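Aldehyde dehydrogenase (Staphylococcus aureus, PDB 6K10) catalyses the NAD-dependent oxidation of 4,4'-diaponeurosporen-4-al to 4,4'-diaponeurosporenoic acid, a step in making the carotenoid staphyloxanthin. Local coordinates at residues L116-F121 and V191-S196. The protein carries 1 engineered substitution. Sequence-based numbering, arbitrary orientation.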
loop_
_atom_site.group_PDB
_atom_site.type_symbol
_atom_site.label_atom_id
_atom_site.label_comp_id
_atom_site.label_asym_id
_atom_site.label_seq_id
_atom_site.Cartn_x
_atom_site.Cartn_y
_atom_site.Cartn_z
ATOM N N LEU A 116 4.026 -2.639 -14.542
ATOM C CA LEU A 116 5.442 -2.742 -14.863
ATOM C C LEU A 116 6.146 -3.533 -13.771
ATOM O O LEU A 116 5.937 -3.277 -12.581
ATOM C CB LEU A 116 6.075 -1.353 -14.996
ATOM C CG LEU A 116 7.588 -1.297 -15.217
ATOM C CD1 LEU A 116 7.994 -2.062 -16.474
ATOM C CD2 LEU A 116 8.069 0.144 -15.278
ATOM N N ILE A 117 6.981 -4.488 -14.177
ATOM C CA ILE A 117 7.751 -5.313 -13.254
ATOM C C ILE A 117 9.222 -5.183 -13.622
ATOM O O ILE A 117 9.618 -5.512 -14.748
ATOM C CB ILE A 117 7.304 -6.783 -13.292
ATOM C CG1 ILE A 117 5.860 -6.909 -12.803
ATOM C CG2 ILE A 117 8.232 -7.645 -12.451
ATOM C CD1 ILE A 117 5.274 -8.289 -12.979
ATOM N N ILE A 118 10.027 -4.702 -12.677
ATOM C CA ILE A 118 11.466 -4.533 -12.856
ATOM C C ILE A 118 12.175 -5.524 -11.945
ATOM O O ILE A 118 11.903 -5.570 -10.741
ATOM C CB ILE A 118 11.913 -3.093 -12.543
ATOM C CG1 ILE A 118 11.180 -2.090 -13.432
ATOM C CG2 ILE A 118 13.421 -2.951 -12.697
ATOM C CD1 ILE A 118 11.279 -0.658 -12.934
ATOM N N ALA A 119 13.091 -6.306 -12.513
ATOM C CA ALA A 119 13.767 -7.326 -11.732
ATOM C C ALA A 119 15.280 -7.174 -11.807
ATOM O O ALA A 119 15.815 -6.843 -12.867
ATOM C CB ALA A 119 13.381 -8.726 -12.207
ATOM N N PRO A 120 15.995 -7.430 -10.704
ATOM C CA PRO A 120 17.453 -7.279 -10.709
ATOM C C PRO A 120 18.169 -8.561 -11.104
ATOM O O PRO A 120 17.534 -9.509 -11.576
ATOM C CB PRO A 120 17.755 -6.891 -9.260
ATOM C CG PRO A 120 16.734 -7.668 -8.485
ATOM C CD PRO A 120 15.494 -7.760 -9.358
ATOM N N PHE A 121 19.487 -8.610 -10.903
ATOM C CA PHE A 121 20.317 -9.691 -11.419
ATOM C C PHE A 121 20.420 -10.903 -10.499
ATOM O O PHE A 121 20.793 -11.980 -10.979
ATOM C CB PHE A 121 21.739 -9.173 -11.703
ATOM C CG PHE A 121 22.555 -8.915 -10.452
ATOM C CD1 PHE A 121 23.219 -9.948 -9.806
ATOM C CD2 PHE A 121 22.685 -7.637 -9.945
ATOM C CE1 PHE A 121 23.962 -9.718 -8.667
ATOM C CE2 PHE A 121 23.440 -7.400 -8.810
ATOM C CZ PHE A 121 24.083 -8.443 -8.172
ATOM N N VAL A 191 3.608 -0.064 -10.607
ATOM C CA VAL A 191 5.023 -0.340 -10.826
ATOM C C VAL A 191 5.537 -1.201 -9.680
ATOM O O VAL A 191 5.386 -0.835 -8.511
ATOM C CB VAL A 191 5.849 0.956 -10.940
ATOM C CG1 VAL A 191 7.329 0.629 -10.996
ATOM C CG2 VAL A 191 5.431 1.741 -12.173
ATOM N N PHE A 192 6.137 -2.340 -10.015
ATOM C CA PHE A 192 6.734 -3.254 -9.046
ATOM C C PHE A 192 8.230 -3.305 -9.313
ATOM O O PHE A 192 8.644 -3.654 -10.421
ATOM C CB PHE A 192 6.103 -4.652 -9.143
ATOM C CG PHE A 192 6.539 -5.599 -8.050
ATOM C CD1 PHE A 192 7.821 -6.137 -8.039
ATOM C CD2 PHE A 192 5.669 -5.948 -7.034
ATOM C CE1 PHE A 192 8.220 -6.998 -7.037
ATOM C CE2 PHE A 192 6.067 -6.813 -6.029
ATOM C CZ PHE A 192 7.343 -7.338 -6.033
ATOM N N PHE A 193 9.033 -2.965 -8.303
ATOM C CA PHE A 193 10.476 -2.841 -8.459
ATOM C C PHE A 193 11.210 -3.576 -7.347
ATOM O O PHE A 193 10.903 -3.387 -6.167
ATOM C CB PHE A 193 10.903 -1.369 -8.481
ATOM C CG PHE A 193 12.386 -1.177 -8.335
ATOM C CD1 PHE A 193 13.212 -1.219 -9.441
ATOM C CD2 PHE A 193 12.957 -0.953 -7.089
ATOM C CE1 PHE A 193 14.571 -1.055 -9.313
ATOM C CE2 PHE A 193 14.316 -0.792 -6.957
ATOM C CZ PHE A 193 15.127 -0.834 -8.070
ATOM N N THR A 194 12.188 -4.397 -7.729
ATOM C CA THR A 194 13.162 -4.977 -6.813
ATOM C C THR A 194 14.546 -4.586 -7.297
ATOM O O THR A 194 14.872 -4.789 -8.471
ATOM C CB THR A 194 13.046 -6.507 -6.745
ATOM O OG1 THR A 194 11.722 -6.874 -6.344
ATOM C CG2 THR A 194 14.042 -7.088 -5.743
ATOM N N GLY A 195 15.347 -4.015 -6.405
ATOM C CA GLY A 195 16.705 -3.642 -6.773
ATOM C C GLY A 195 17.347 -2.733 -5.747
ATOM O O GLY A 195 17.005 -2.771 -4.558
ATOM N N SER A 196 18.285 -1.911 -6.227
ATOM C CA SER A 196 19.094 -1.074 -5.353
ATOM C C SER A 196 18.315 0.153 -4.895
ATOM O O SER A 196 17.355 0.589 -5.539
ATOM C CB SER A 196 20.374 -0.643 -6.065
ATOM O OG SER A 196 20.123 0.321 -7.081
HETATM O O HOH W 1 10.962 -7.623 -9.072
#
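Two parallel strands of the Rossmann-type NAD-binding sheet of aldehyde dehydrogenases pair here, Leu-116 facing Val-191, Ile-117 Phe-192 and Ile-118 Phe-193. The axes of segments 116-118 and 191-194 approach to 4.7 Å at an angle of 4°. Phe-192 bonds to the neighbouring strand through both peptide groups flanking its CA: its N donates to Leu-116 O (2.7 Å) and its O accepts from Ile-118 N (2.8 Å), each with an N-H...O angle of 166°. Where the strands end, Thr-194 N reaches Ile-118 O at a longer 3.2 Å, tilted from the carbonyl plane. A water also donates to Ile-118 O (2.8 Å) and accepts from Thr-194 OG1 (2.9 Å), bridging the strand ends. With CG2 anti to its backbone N, Ile-118 sets that methyl at the edge of the Phe-193 ring, 3.7 Å from Phe-193 CD1. Pro-120, which lacks an N-H to continue the pairing, lays its CD 3.2 Å from Thr-194 O. Pro-131 of helix 126-138 packs on Ile-117 and Phe-192, whereas Val-203 of helix 197-209, N-capped by Ser-196, meets Ile-118, Val-191 and Phe-193 on the other face. Strands 141-145 and 214-217 flank the pair, the latter bringing Glu-217, a predicted active-site residue, against Thr-194.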